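Local coordinates for protein beta subunit of a putative Aromatic-ring-hydroxylating dioxygenase (Novosphingobium aromaticivorans DSM 12444, PDB 3EBY) that is probably the structural beta subunit of an aromatic-ring-hydroxylating dioxygenase, a family with an NTF2-like fold, its own catalytic role being unestablished, at residues Ala15-Asn20 against Ile92-Ile97; Cys26-Arg31 against Phe87-Ile92; Arg31-Pro36 against Ala76-Asn81; Ser110-Gln115 against Tyr125-Tyr130. All blocks are in the same frame, centred on the assembly; numbering follows the deposited sequence.

Interaction 1 of 4, residues Ala15-Asn20 against Ile92-Ile97; sequences AIDDFN and IGRAVI
Helix residues Ala15-Asn20 run past the irregular, looped part of strand 87-101, with the CA atoms of Asp17 and Ala95 coming within 6.2 Å. Asp17 OD1 accepts from the backbone N of Ala95 at 2.9 Å on the syn lone pair, a nearly straight bond (168°). A water takes a second share of OD1 and joins it to Gly93 O and Asn20 ND2, while Asn20 OD1 turns to Arg146. Asp17 OD2 lies over one face of the Arg94 guanidinium, 3.7 Å from NH1, a long and purely electrostatic pair; its hydrogen bond comes from Gln13, and Arg94 NE is engaged by Asp18 of a second subunit. Ile16 CG2, placed anti to the backbone N (chi1 -72° for CG1), rests on Ala95 CB at 3.6 Å. Ile92 CD1 abuts Asn20 O, and its CG2 touches Asn20 CB, the two side chains crossing at about a right angle. The carboxylate bond is a local link; the helix against a curved sheet fits the NTF2-like fold.

Interaction 2 of 4, residues Cys26-Arg31 against Phe87-Ile92; sequences CLDDDR and FNRHLI
A buried His-carboxylate pair joins the C-terminal turn of helix 8-28 to the edge strand, within this chain's sheet, of the NTF2-like fold. Both oxygens of Asp28 grip His90. Asp28 OD1 takes the ring N-H of His90 ND1 at 2.6 Å, lying 10° from the imidazole plane, and OD2 takes the backbone N at 2.7 Å in a nearly straight bond (173°). Both donors arrive on the syn side of the carboxylate, though tilted from its plane. His90 NE2 bonds to Ile163 O, so both ring nitrogens are engaged and the ring's rotation is fixed. Leu27 CB approaches His90 CE1 obliquely at 3.9 Å. Asp28 OD2 accepts a water shared with His90 O and sits 3.6 Å from Arg89 NH1, a long electrostatic pair. An asparagine at Asp28 would probably weaken the hold on His90, since its amide nitrogen cannot accept, and leave Arg89 without that nearby charge. A Schellman motif closes the helix just beyond Asp28; the pair thus ties helix end to NTF2-like edge strand.

Interaction 3 of 4, residues Arg31-Pro36 against Ala76-Asn81; sequences RLEQWP and ALRKAN
Arg78 NH2 donates to Glu33 OE1 at 2.9 Å along an almost straight line (177°), and NE donates to OE2 at the same 2.9 Å. The grip is side-on: two adjacent nitrogens serve two oxygens, each oxygen on its syn side and close to the guanidinium plane, with the two flat groups turned 25° from one another. The side chains come from opposite directions, and Glu33 folds at chi2 (80°) to present its carboxylate to that edge. Over one face of the Arg78 guanidinium lies Leu32, whose CB is 3.8 Å from Arg78 NH2. Arg78 NH1 has a further salt bridge with Asp30, so one cation is shared between two acids of the chain just after helix 8-28. A methionine replacing Arg78 would probably leave Glu33 and Asp30 without their shared counter-charge and the Glu33 carboxylate free to turn. Alongside, Leu32 CD1 meets Leu77 CD1 at 3.7 Å, the two side chains crossing at about a right angle. A salt bridge and a small leucine contact thus lie side by side at the surface, and the two-pronged bond implies that directed hydrogen bonds as well as charge hold helix 67-79 to residues 31-36.

Interaction 4 of 4, residues Ser110-Gln115 against Tyr125-Tyr130; sequences SYVVFQ and YNAGKY
Tyr111 and Tyr130 form the apolar centre, their rings stacked face to face with centroids 4.4 Å apart and planes at 29°. Tyr111 CD2 lies over the middle of the Tyr130 ring. The Tyr111 ring, swung between backbone N and carbonyl carbon (chi1 73°), leans over the backbone of the partner strand, where Gly128 CA makes a CH-pi contact 4.0 Å from its centroid. Further along, Val112 CG2 touches Ala127 CB at 3.8 Å, and Gln115 NE2, hydrogen-bonded to Asn88 OD1, lies over the Tyr125 ring. The polar end of the Tyr111 ring is fixed by its OH donating to Asn126 OD1 at 2.7 Å, amide and ring nearly coplanar. Backbone bonds pair Tyr111 with Gly128, and Val113 N with Asn126 O at 2.7 Å. Val113 O accepts from both Tyr125 N (2.9 Å) and Asn126 N, a classic beta bulge. In the mixed sheet, strand 87-101 flanks 104-116 and strand 142-150 flanks 122-135, all antiparallel to their neighbours here, while the Ser110, Val112 and Phe114 face packs on neighbouring subunits.

In the fold
Interactions 1 and 2 hold the same pair of elements, helix 8-28 and strand 87-101, at points about 16 Å apart between centres, and each relies on an aspartate accepting from a backbone N-H of the 87-101 segment. Interaction 2 is buried, whereas interaction 1 is only partly so. Interaction 4 is also buried but differs in chemistry: strand-to-strand backbone bonds and stacked tyrosines, next to the strand used by 1 and 2, with Gly93 bonded to Ser110 and Arg89 to Phe114. Interaction 3 lies at the surface, depends mainly on side-chain charges, with one leucine pair, and meets interaction 2 through the Asp30-Arg78 salt bridge. Other subunits touch interactions 1, 2 and 4 but not 3.

Interaction 1 of 4, residues Ala15-Asn20 against Ile92-Ile97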
loop_
_atom_site.group_PDB
_atom_site.type_symbol
_atom_site.label_atom_id
_atom_site.label_comp_id
_atom_site.label_asym_id
_atom_site.label_seq_id
_atom_site.Cartn_x
_atom_site.Cartn_y
_atom_site.Cartn_z
ATOM N N ALA A 15 15.539 5.881 -3.485
ATOM C CA ALA A 15 15.838 5.235 -4.781
ATOM C C ALA A 15 15.069 3.903 -4.940
ATOM O O ALA A 15 14.459 3.629 -5.986
ATOM C CB ALA A 15 17.398 5.007 -4.923
ATOM N N ILE A 16 15.067 3.097 -3.893
ATOM C CA ILE A 16 14.428 1.788 -3.929
ATOM C C ILE A 16 12.906 1.934 -3.922
ATOM O O ILE A 16 12.205 1.248 -4.686
ATOM C CB ILE A 16 14.943 0.875 -2.773
ATOM C CG1 ILE A 16 16.399 0.448 -3.081
ATOM C CG2 ILE A 16 14.041 -0.325 -2.574
ATOM C CD1 ILE A 16 17.126 -0.145 -1.916
ATOM N N ASP A 17 12.380 2.813 -3.072
ATOM C CA ASP A 17 10.944 3.024 -3.071
ATOM C C ASP A 17 10.434 3.606 -4.424
ATOM O O ASP A 17 9.416 3.160 -4.936
ATOM C CB ASP A 17 10.511 3.905 -1.895
ATOM C CG ASP A 17 10.599 3.189 -0.538
ATOM O OD1 ASP A 17 10.416 1.947 -0.485
ATOM O OD2 ASP A 17 10.780 3.902 0.491
ATOM N N ASP A 18 11.194 4.515 -5.034
ATOM C CA ASP A 18 10.855 5.047 -6.374
ATOM C C ASP A 18 10.886 3.923 -7.425
ATOM O O ASP A 18 9.950 3.767 -8.220
ATOM C CB ASP A 18 11.860 6.125 -6.797
ATOM C CG ASP A 18 11.633 7.463 -6.120
ATOM O OD1 ASP A 18 10.592 7.691 -5.488
ATOM O OD2 ASP A 18 12.502 8.344 -6.326
ATOM N N PHE A 19 11.938 3.104 -7.376
ATOM C CA PHE A 19 12.058 1.952 -8.262
ATOM C C PHE A 19 10.801 1.069 -8.155
ATOM O O PHE A 19 10.194 0.705 -9.171
ATOM C CB PHE A 19 13.314 1.124 -7.904
ATOM C CG PHE A 19 13.496 -0.106 -8.758
ATOM C CD1 PHE A 19 12.749 -1.247 -8.516
ATOM C CD2 PHE A 19 14.333 -0.077 -9.876
ATOM C CE1 PHE A 19 12.865 -2.353 -9.302
ATOM C CE2 PHE A 19 14.439 -1.196 -10.707
ATOM C CZ PHE A 19 13.689 -2.339 -10.414
ATOM N N ASN A 20 10.395 0.728 -6.926
ATOM C CA ASN A 20 9.244 -0.175 -6.753
ATOM C C ASN A 20 7.934 0.441 -7.280
ATOM O O ASN A 20 7.150 -0.247 -7.927
ATOM C CB ASN A 20 9.096 -0.622 -5.287
ATOM C CG ASN A 20 10.091 -1.726 -4.913
ATOM O OD1 ASN A 20 10.654 -2.368 -5.790
ATOM N ND2 ASN A 20 10.421 -1.832 -3.615
ATOM N N ILE A 92 2.542 -1.959 -3.585
ATOM C CA ILE A 92 3.807 -2.365 -2.998
ATOM C C ILE A 92 4.098 -1.547 -1.746
ATOM O O ILE A 92 4.051 -0.297 -1.746
ATOM C CB ILE A 92 4.972 -2.238 -4.049
ATOM C CG1 ILE A 92 4.570 -2.978 -5.344
ATOM C CG2 ILE A 92 6.286 -2.774 -3.478
ATOM C CD1 ILE A 92 5.521 -2.739 -6.561
ATOM N N GLY A 93 4.406 -2.247 -0.665
ATOM C CA GLY A 93 4.766 -1.587 0.568
ATOM C C GLY A 93 6.102 -0.876 0.511
ATOM O O GLY A 93 6.931 -1.119 -0.387
ATOM N N ARG A 94 6.345 -0.016 1.502
ATOM C CA ARG A 94 7.643 0.625 1.658
ATOM C C ARG A 94 8.720 -0.443 1.904
ATOM O O ARG A 94 8.495 -1.406 2.617
ATOM C CB ARG A 94 7.591 1.636 2.798
ATOM C CG ARG A 94 8.883 2.398 3.053
ATOM C CD ARG A 94 8.649 3.391 4.173
ATOM N NE ARG A 94 9.828 4.172 4.526
ATOM C CZ ARG A 94 10.060 5.404 4.106
ATOM N NH1 ARG A 94 9.289 5.955 3.183
ATOM N NH2 ARG A 94 11.124 6.061 4.544
ATOM N N ALA A 95 9.891 -0.247 1.319
ATOM C CA ALA A 95 10.991 -1.223 1.411
ATOM C C ALA A 95 11.706 -1.141 2.755
ATOM O O ALA A 95 11.970 -0.039 3.273
ATOM C CB ALA A 95 12.009 -1.010 0.258
ATOM N N VAL A 96 12.066 -2.314 3.276
ATOM C CA VAL A 96 12.984 -2.430 4.412
ATOM C C VAL A 96 14.358 -2.838 3.927
ATOM O O VAL A 96 14.538 -3.921 3.328
ATOM C CB VAL A 96 12.469 -3.471 5.457
ATOM C CG1 VAL A 96 13.427 -3.563 6.645
ATOM C CG2 VAL A 96 11.034 -3.110 5.935
ATOM N N ILE A 97 15.312 -1.932 4.067
ATOM C CA ILE A 97 16.691 -2.214 3.685
ATOM C C ILE A 97 17.310 -3.142 4.737
ATOM O O ILE A 97 17.331 -2.820 5.944
ATOM C CB ILE A 97 17.500 -0.925 3.536
ATOM C CG1 ILE A 97 16.971 -0.115 2.334
ATOM C CG2 ILE A 97 19.022 -1.226 3.374
ATOM C CD1 ILE A 97 17.539 1.287 2.261
HETATM O O HOH W 1 8.788 0.146 -1.948
#

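Interaction 2 of 4, residues Cys26-Arg31 against Phe87-Ile92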
loop_
_atom_site.group_PDB
_atom_site.type_symbol
_atom_site.label_atom_id
_atom_site.label_comp_id
_atom_site.label_asym_id
_atom_site.label_seq_id
_atom_site.Cartn_x
_atom_site.Cartn_y
_atom_site.Cartn_z
ATOM N N CYS A 26 4.742 0.056 -14.379
ATOM C CA CYS A 26 5.200 -0.513 -15.657
ATOM C C CYS A 26 4.408 -1.787 -16.003
ATOM O O CYS A 26 3.827 -1.891 -17.096
ATOM C CB CYS A 26 6.726 -0.779 -15.562
ATOM S SG CYS A 26 7.318 -2.025 -16.605
ATOM N N LEU A 27 4.268 -2.693 -15.039
ATOM C CA LEU A 27 3.532 -3.936 -15.272
ATOM C C LEU A 27 2.016 -3.708 -15.392
ATOM O O LEU A 27 1.371 -4.244 -16.303
ATOM C CB LEU A 27 3.836 -4.985 -14.176
ATOM C CG LEU A 27 5.305 -5.488 -14.208
ATOM C CD1 LEU A 27 5.658 -6.367 -12.945
ATOM C CD2 LEU A 27 5.560 -6.219 -15.500
ATOM N N ASP A 28 1.473 -2.862 -14.519
ATOM C CA ASP A 28 0.027 -2.614 -14.496
ATOM C C ASP A 28 -0.451 -1.893 -15.765
ATOM O O ASP A 28 -1.554 -2.149 -16.243
ATOM C CB ASP A 28 -0.346 -1.800 -13.296
ATOM C CG ASP A 28 -0.089 -2.531 -11.978
ATOM O OD1 ASP A 28 0.120 -3.776 -11.993
ATOM O OD2 ASP A 28 -0.089 -1.842 -10.940
ATOM N N ASP A 29 0.403 -1.009 -16.301
ATOM C CA ASP A 29 0.114 -0.249 -17.520
ATOM C C ASP A 29 0.325 -1.115 -18.788
ATOM O O ASP A 29 0.144 -0.621 -19.914
ATOM C CB ASP A 29 1.044 0.980 -17.622
ATOM C CG ASP A 29 0.655 2.122 -16.703
ATOM O OD1 ASP A 29 -0.466 2.109 -16.152
ATOM O OD2 ASP A 29 1.465 3.095 -16.628
ATOM N N ASP A 30 0.805 -2.347 -18.598
ATOM C CA ASP A 30 1.158 -3.240 -19.706
ATOM C C ASP A 30 2.288 -2.659 -20.577
ATOM O O ASP A 30 2.329 -2.889 -21.787
ATOM C CB ASP A 30 -0.075 -3.534 -20.567
ATOM C CG ASP A 30 0.153 -4.671 -21.546
ATOM O OD1 ASP A 30 0.674 -5.716 -21.132
ATOM O OD2 ASP A 30 -0.284 -4.530 -22.694
ATOM N N ARG A 31 3.219 -1.934 -19.957
ATOM C CA ARG A 31 4.440 -1.496 -20.644
ATOM C C ARG A 31 5.527 -2.554 -20.442
ATOM O O ARG A 31 6.605 -2.284 -19.906
ATOM C CB ARG A 31 4.872 -0.106 -20.160
ATOM C CG ARG A 31 3.927 0.977 -20.641
ATOM C CD ARG A 31 4.363 2.357 -20.265
ATOM N NE ARG A 31 4.036 2.659 -18.879
ATOM C CZ ARG A 31 4.924 2.657 -17.885
ATOM N NH1 ARG A 31 6.201 2.448 -18.132
ATOM N NH2 ARG A 31 4.529 2.826 -16.643
ATOM N N PHE A 87 -6.682 -7.256 -16.229
ATOM C CA PHE A 87 -6.133 -6.001 -15.757
ATOM C C PHE A 87 -5.521 -6.235 -14.387
ATOM O O PHE A 87 -6.188 -6.750 -13.483
ATOM C CB PHE A 87 -7.203 -4.928 -15.651
ATOM C CG PHE A 87 -7.820 -4.559 -16.967
ATOM C CD1 PHE A 87 -7.088 -4.629 -18.142
ATOM C CD2 PHE A 87 -9.135 -4.117 -17.030
ATOM C CE1 PHE A 87 -7.671 -4.305 -19.357
ATOM C CE2 PHE A 87 -9.701 -3.755 -18.242
ATOM C CZ PHE A 87 -8.967 -3.867 -19.401
ATOM N N ASN A 88 -4.267 -5.826 -14.247
ATOM C CA ASN A 88 -3.531 -6.004 -13.008
ATOM C C ASN A 88 -3.292 -4.701 -12.305
ATOM O O ASN A 88 -3.116 -3.652 -12.938
ATOM C CB ASN A 88 -2.196 -6.690 -13.270
ATOM C CG ASN A 88 -2.364 -8.096 -13.795
ATOM O OD1 ASN A 88 -3.056 -8.926 -13.180
ATOM N ND2 ASN A 88 -1.891 -8.321 -15.019
ATOM N N ARG A 89 -3.171 -4.795 -10.980
ATOM C CA ARG A 89 -2.927 -3.660 -10.140
ATOM C C ARG A 89 -2.002 -4.109 -9.007
ATOM O O ARG A 89 -2.370 -4.987 -8.230
ATOM C CB ARG A 89 -4.260 -3.193 -9.547
ATOM C CG ARG A 89 -4.178 -1.993 -8.693
ATOM C CD ARG A 89 -3.655 -0.855 -9.474
ATOM N NE ARG A 89 -4.339 -0.717 -10.759
ATOM C CZ ARG A 89 -3.846 -0.016 -11.769
ATOM N NH1 ARG A 89 -2.676 0.575 -11.655
ATOM N NH2 ARG A 89 -4.528 0.115 -12.879
ATOM N N HIS A 90 -0.829 -3.489 -8.906
ATOM C CA HIS A 90 0.115 -3.747 -7.789
ATOM C C HIS A 90 -0.029 -2.661 -6.719
ATOM O O HIS A 90 -0.075 -1.453 -7.035
ATOM C CB HIS A 90 1.578 -3.671 -8.266
ATOM C CG HIS A 90 2.057 -4.857 -9.046
ATOM N ND1 HIS A 90 1.642 -5.111 -10.336
ATOM C CD2 HIS A 90 3.105 -5.696 -8.818
ATOM C CE1 HIS A 90 2.306 -6.156 -10.810
ATOM N NE2 HIS A 90 3.183 -6.551 -9.897
ATOM N N LEU A 91 -0.066 -3.085 -5.461
ATOM C CA LEU A 91 0.266 -2.217 -4.368
ATOM C C LEU A 91 1.515 -2.781 -3.688
ATOM O O LEU A 91 1.549 -3.945 -3.283
ATOM C CB LEU A 91 -0.885 -2.037 -3.365
ATOM C CG LEU A 91 -2.153 -1.286 -3.839
ATOM C CD1 LEU A 91 -3.174 -1.335 -2.703
ATOM C CD2 LEU A 91 -1.885 0.176 -4.178
ATOM N N ILE A 92 2.542 -1.959 -3.585
ATOM C CA ILE A 92 3.807 -2.365 -2.998
ATOM C C ILE A 92 4.098 -1.547 -1.746
ATOM O O ILE A 92 4.051 -0.297 -1.746
ATOM C CB ILE A 92 4.972 -2.238 -4.049
ATOM C CG1 ILE A 92 4.570 -2.978 -5.344
ATOM C CG2 ILE A 92 6.286 -2.774 -3.478
ATOM C CD1 ILE A 92 5.521 -2.739 -6.561
HETATM O O HOH W 2 -0.306 -6.531 -16.340
HETATM O O HOH W 3 1.239 -0.314 -9.190
HETATM O O HOH W 4 -2.613 -4.695 -16.349
HETATM O O HOH W 5 -2.270 1.030 -14.391
#

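Interaction 3 of 4, residues Arg31-Pro36 against Ala76-Asn81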
loop_
_atom_site.group_PDB
_atom_site.type_symbol
_atom_site.label_atom_id
_atom_site.label_comp_id
_atom_site.label_asym_id
_atom_site.label_seq_id
_atom_site.Cartn_x
_atom_site.Cartn_y
_atom_site.Cartn_z
ATOM N N ARG A 31 3.219 -1.934 -19.957
ATOM C CA ARG A 31 4.440 -1.496 -20.644
ATOM C C ARG A 31 5.527 -2.554 -20.442
ATOM O O ARG A 31 6.605 -2.284 -19.906
ATOM C CB ARG A 31 4.872 -0.106 -20.160
ATOM C CG ARG A 31 3.927 0.977 -20.641
ATOM C CD ARG A 31 4.363 2.357 -20.265
ATOM N NE ARG A 31 4.036 2.659 -18.879
ATOM C CZ ARG A 31 4.924 2.657 -17.885
ATOM N NH1 ARG A 31 6.201 2.448 -18.132
ATOM N NH2 ARG A 31 4.529 2.826 -16.643
ATOM N N LEU A 32 5.245 -3.767 -20.920
ATOM C CA LEU A 32 6.066 -4.929 -20.580
ATOM C C LEU A 32 7.493 -4.808 -21.130
ATOM O O LEU A 32 8.455 -5.264 -20.498
ATOM C CB LEU A 32 5.425 -6.226 -21.091
ATOM C CG LEU A 32 4.023 -6.605 -20.566
ATOM C CD1 LEU A 32 3.661 -7.986 -21.081
ATOM C CD2 LEU A 32 3.918 -6.555 -19.022
ATOM N N GLU A 33 7.642 -4.074 -22.221
ATOM C CA GLU A 33 8.973 -3.861 -22.810
ATOM C C GLU A 33 9.949 -3.130 -21.860
ATOM O O GLU A 33 11.158 -3.276 -21.990
ATOM C CB GLU A 33 8.858 -3.102 -24.128
ATOM C CG GLU A 33 8.329 -3.925 -25.275
ATOM C CD GLU A 33 6.815 -4.087 -25.282
ATOM O OE1 GLU A 33 6.109 -3.408 -24.482
ATOM O OE2 GLU A 33 6.327 -4.910 -26.102
ATOM N N GLN A 34 9.427 -2.319 -20.943
ATOM C CA GLN A 34 10.275 -1.612 -19.974
ATOM C C GLN A 34 10.797 -2.548 -18.875
ATOM O O GLN A 34 11.838 -2.290 -18.273
ATOM C CB GLN A 34 9.511 -0.436 -19.310
ATOM C CG GLN A 34 10.371 0.365 -18.252
ATOM C CD GLN A 34 9.581 1.481 -17.486
ATOM O OE1 GLN A 34 8.353 1.525 -17.513
ATOM N NE2 GLN A 34 10.300 2.298 -16.738
ATOM N N TRP A 35 10.075 -3.640 -18.636
ATOM C CA TRP A 35 10.323 -4.485 -17.467
ATOM C C TRP A 35 11.749 -5.093 -17.442
ATOM O O TRP A 35 12.429 -4.991 -16.415
ATOM C CB TRP A 35 9.215 -5.555 -17.324
ATOM C CG TRP A 35 9.464 -6.599 -16.246
ATOM C CD1 TRP A 35 9.353 -6.428 -14.886
ATOM C CD2 TRP A 35 9.690 -7.994 -16.454
ATOM N NE1 TRP A 35 9.580 -7.622 -14.236
ATOM C CE2 TRP A 35 9.788 -8.602 -15.176
ATOM C CE3 TRP A 35 9.842 -8.791 -17.598
ATOM C CZ2 TRP A 35 10.042 -9.966 -15.011
ATOM C CZ3 TRP A 35 10.101 -10.143 -17.437
ATOM C CH2 TRP A 35 10.153 -10.728 -16.143
ATOM N N PRO A 36 12.216 -5.675 -18.573
ATOM C CA PRO A 36 13.574 -6.244 -18.559
ATOM C C PRO A 36 14.668 -5.183 -18.315
ATOM O O PRO A 36 15.672 -5.488 -17.712
ATOM C CB PRO A 36 13.703 -6.893 -19.952
ATOM C CG PRO A 36 12.287 -7.132 -20.397
ATOM C CD PRO A 36 11.510 -5.993 -19.834
ATOM N N ALA A 76 7.194 -13.458 -25.993
ATOM C CA ALA A 76 6.178 -14.499 -26.037
ATOM C C ALA A 76 4.778 -13.956 -25.649
ATOM O O ALA A 76 3.776 -14.338 -26.244
ATOM C CB ALA A 76 6.571 -15.657 -25.127
ATOM N N LEU A 77 4.719 -13.101 -24.630
ATOM C CA LEU A 77 3.456 -12.510 -24.188
ATOM C C LEU A 77 2.842 -11.626 -25.290
ATOM O O LEU A 77 1.625 -11.633 -25.505
ATOM C CB LEU A 77 3.670 -11.694 -22.899
ATOM C CG LEU A 77 3.979 -12.517 -21.636
ATOM C CD1 LEU A 77 4.131 -11.631 -20.409
ATOM C CD2 LEU A 77 2.937 -13.543 -21.389
ATOM N N ARG A 78 3.686 -10.902 -26.005
ATOM C CA ARG A 78 3.222 -10.120 -27.164
ATOM C C ARG A 78 2.779 -11.018 -28.325
ATOM O O ARG A 78 1.766 -10.761 -28.964
ATOM C CB ARG A 78 4.329 -9.190 -27.653
ATOM C CG ARG A 78 4.779 -8.144 -26.647
ATOM C CD ARG A 78 3.620 -7.550 -25.952
ATOM N NE ARG A 78 3.953 -6.310 -25.261
ATOM C CZ ARG A 78 3.122 -5.701 -24.431
ATOM N NH1 ARG A 78 1.964 -6.267 -24.131
ATOM N NH2 ARG A 78 3.459 -4.548 -23.868
ATOM N N LYS A 79 3.582 -12.019 -28.639
ATOM C CA LYS A 79 3.296 -12.903 -29.758
ATOM C C LYS A 79 1.990 -13.675 -29.540
ATOM O O LYS A 79 1.149 -13.734 -30.433
ATOM C CB LYS A 79 4.461 -13.877 -29.969
ATOM C CG LYS A 79 4.500 -14.513 -31.333
ATOM C CD LYS A 79 5.843 -15.199 -31.574
ATOM N N ALA A 80 1.821 -14.261 -28.356
ATOM C CA ALA A 80 0.646 -15.082 -28.084
ATOM C C ALA A 80 -0.283 -14.329 -27.164
ATOM O O ALA A 80 -0.586 -14.796 -26.076
ATOM C CB ALA A 80 1.061 -16.431 -27.457
ATOM N N ASN A 81 -0.762 -13.169 -27.633
ATOM C CA ASN A 81 -1.547 -12.236 -26.799
ATOM C C ASN A 81 -2.822 -12.863 -26.233
ATOM O O ASN A 81 -3.616 -13.452 -26.969
ATOM C CB ASN A 81 -1.898 -10.977 -27.600
#

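Interaction 4 of 4, residues Ser110-Gln115 against Tyr125-Tyr130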
loop_
_atom_site.group_PDB
_atom_site.type_symbol
_atom_site.label_atom_id
_atom_site.label_comp_id
_atom_site.label_asym_id
_atom_site.label_seq_id
_atom_site.Cartn_x
_atom_site.Cartn_y
_atom_site.Cartn_z
ATOM N N SER A 110 6.715 -5.901 0.946
ATOM C CA SER A 110 5.478 -6.630 0.753
ATOM C C SER A 110 4.764 -6.104 -0.468
ATOM O O SER A 110 4.914 -4.948 -0.822
ATOM C CB SER A 110 4.544 -6.508 1.970
ATOM O OG SER A 110 5.113 -7.200 3.070
ATOM N N TYR A 111 4.009 -6.977 -1.114
ATOM C CA TYR A 111 3.187 -6.606 -2.277
ATOM C C TYR A 111 1.913 -7.444 -2.372
ATOM O O TYR A 111 1.843 -8.580 -1.883
ATOM C CB TYR A 111 3.990 -6.750 -3.592
ATOM C CG TYR A 111 4.212 -8.209 -4.004
ATOM C CD1 TYR A 111 3.200 -8.949 -4.616
ATOM C CD2 TYR A 111 5.401 -8.865 -3.692
ATOM C CE1 TYR A 111 3.390 -10.299 -4.930
ATOM C CE2 TYR A 111 5.566 -10.253 -3.959
ATOM C CZ TYR A 111 4.556 -10.947 -4.568
ATOM O OH TYR A 111 4.682 -12.311 -4.801
ATOM N N VAL A 112 0.918 -6.869 -3.032
ATOM C CA VAL A 112 -0.254 -7.614 -3.452
ATOM C C VAL A 112 -0.566 -7.205 -4.853
ATOM O O VAL A 112 -0.584 -6.009 -5.167
ATOM C CB VAL A 112 -1.470 -7.409 -2.542
ATOM C CG1 VAL A 112 -2.671 -8.182 -3.105
ATOM C CG2 VAL A 112 -1.160 -7.900 -1.102
ATOM N N VAL A 113 -0.793 -8.200 -5.707
ATOM C CA VAL A 113 -1.251 -7.979 -7.060
ATOM C C VAL A 113 -2.733 -8.343 -7.098
ATOM O O VAL A 113 -3.130 -9.449 -6.690
ATOM C CB VAL A 113 -0.506 -8.868 -8.126
ATOM C CG1 VAL A 113 -1.072 -8.561 -9.518
ATOM C CG2 VAL A 113 0.987 -8.653 -8.063
ATOM N N PHE A 114 -3.523 -7.376 -7.476
ATOM C CA PHE A 114 -4.972 -7.523 -7.662
ATOM C C PHE A 114 -5.260 -7.676 -9.161
ATOM O O PHE A 114 -4.598 -7.054 -10.004
ATOM C CB PHE A 114 -5.703 -6.286 -7.123
ATOM C CG PHE A 114 -5.379 -5.958 -5.693
ATOM C CD1 PHE A 114 -4.258 -5.199 -5.373
ATOM C CD2 PHE A 114 -6.146 -6.468 -4.662
ATOM C CE1 PHE A 114 -3.932 -4.932 -4.059
ATOM C CE2 PHE A 114 -5.812 -6.208 -3.328
ATOM C CZ PHE A 114 -4.707 -5.461 -3.031
ATOM N N GLN A 115 -6.255 -8.490 -9.494
ATOM C CA GLN A 115 -6.541 -8.767 -10.874
ATOM C C GLN A 115 -8.028 -8.676 -11.149
ATOM O O GLN A 115 -8.852 -9.138 -10.338
ATOM C CB GLN A 115 -6.031 -10.147 -11.236
ATOM C CG GLN A 115 -6.004 -10.434 -12.705
ATOM C CD GLN A 115 -5.335 -11.753 -13.016
ATOM O OE1 GLN A 115 -5.946 -12.802 -12.880
ATOM N NE2 GLN A 115 -4.050 -11.705 -13.380
ATOM N N TYR A 125 -4.939 -11.678 -6.642
ATOM C CA TYR A 125 -4.299 -12.656 -7.523
ATOM C C TYR A 125 -3.059 -13.300 -6.899
ATOM O O TYR A 125 -2.908 -14.541 -6.931
ATOM C CB TYR A 125 -3.965 -12.007 -8.859
ATOM C CG TYR A 125 -3.125 -12.850 -9.767
ATOM C CD1 TYR A 125 -3.576 -14.073 -10.226
ATOM C CD2 TYR A 125 -1.859 -12.453 -10.116
ATOM C CE1 TYR A 125 -2.789 -14.862 -11.046
ATOM C CE2 TYR A 125 -1.046 -13.246 -10.899
ATOM C CZ TYR A 125 -1.530 -14.436 -11.392
ATOM O OH TYR A 125 -0.723 -15.200 -12.208
ATOM N N ASN A 126 -2.153 -12.463 -6.373
ATOM C CA ASN A 126 -0.908 -12.956 -5.780
ATOM C C ASN A 126 -0.430 -11.991 -4.711
ATOM O O ASN A 126 -0.267 -10.787 -4.995
ATOM C CB ASN A 126 0.166 -13.124 -6.880
ATOM C CG ASN A 126 1.407 -13.783 -6.388
ATOM O OD1 ASN A 126 2.322 -13.112 -5.920
ATOM N ND2 ASN A 126 1.431 -15.132 -6.411
ATOM N N ALA A 127 -0.323 -12.483 -3.474
ATOM C CA ALA A 127 0.268 -11.726 -2.352
ATOM C C ALA A 127 1.590 -12.349 -1.939
ATOM O O ALA A 127 1.715 -13.586 -1.884
ATOM C CB ALA A 127 -0.713 -11.692 -1.128
ATOM N N GLY A 128 2.561 -11.511 -1.569
ATOM C CA GLY A 128 3.902 -12.011 -1.205
ATOM C C GLY A 128 4.819 -10.913 -0.725
ATOM O O GLY A 128 4.352 -9.843 -0.343
ATOM N N LYS A 129 6.127 -11.162 -0.787
ATOM C CA LYS A 129 7.098 -10.130 -0.585
ATOM C C LYS A 129 8.244 -10.282 -1.578
ATOM O O LYS A 129 8.545 -11.408 -2.026
ATOM C CB LYS A 129 7.638 -10.118 0.838
ATOM C CG LYS A 129 8.509 -11.281 1.198
ATOM C CD LYS A 129 9.216 -11.027 2.521
ATOM C CE LYS A 129 9.964 -12.252 2.988
ATOM N NZ LYS A 129 10.805 -11.952 4.224
ATOM N N TYR A 130 8.717 -9.144 -2.059
ATOM C CA TYR A 130 9.972 -9.097 -2.838
ATOM C C TYR A 130 11.170 -9.188 -1.900
ATOM O O TYR A 130 11.232 -8.468 -0.898
ATOM C CB TYR A 130 10.069 -7.791 -3.650
ATOM C CG TYR A 130 8.940 -7.527 -4.619
ATOM C CD1 TYR A 130 8.627 -8.441 -5.634
ATOM C CD2 TYR A 130 8.198 -6.347 -4.550
ATOM C CE1 TYR A 130 7.660 -8.144 -6.618
ATOM C CE2 TYR A 130 7.172 -6.058 -5.484
ATOM C CZ TYR A 130 6.945 -6.918 -6.544
ATOM O OH TYR A 130 5.910 -6.630 -7.443
#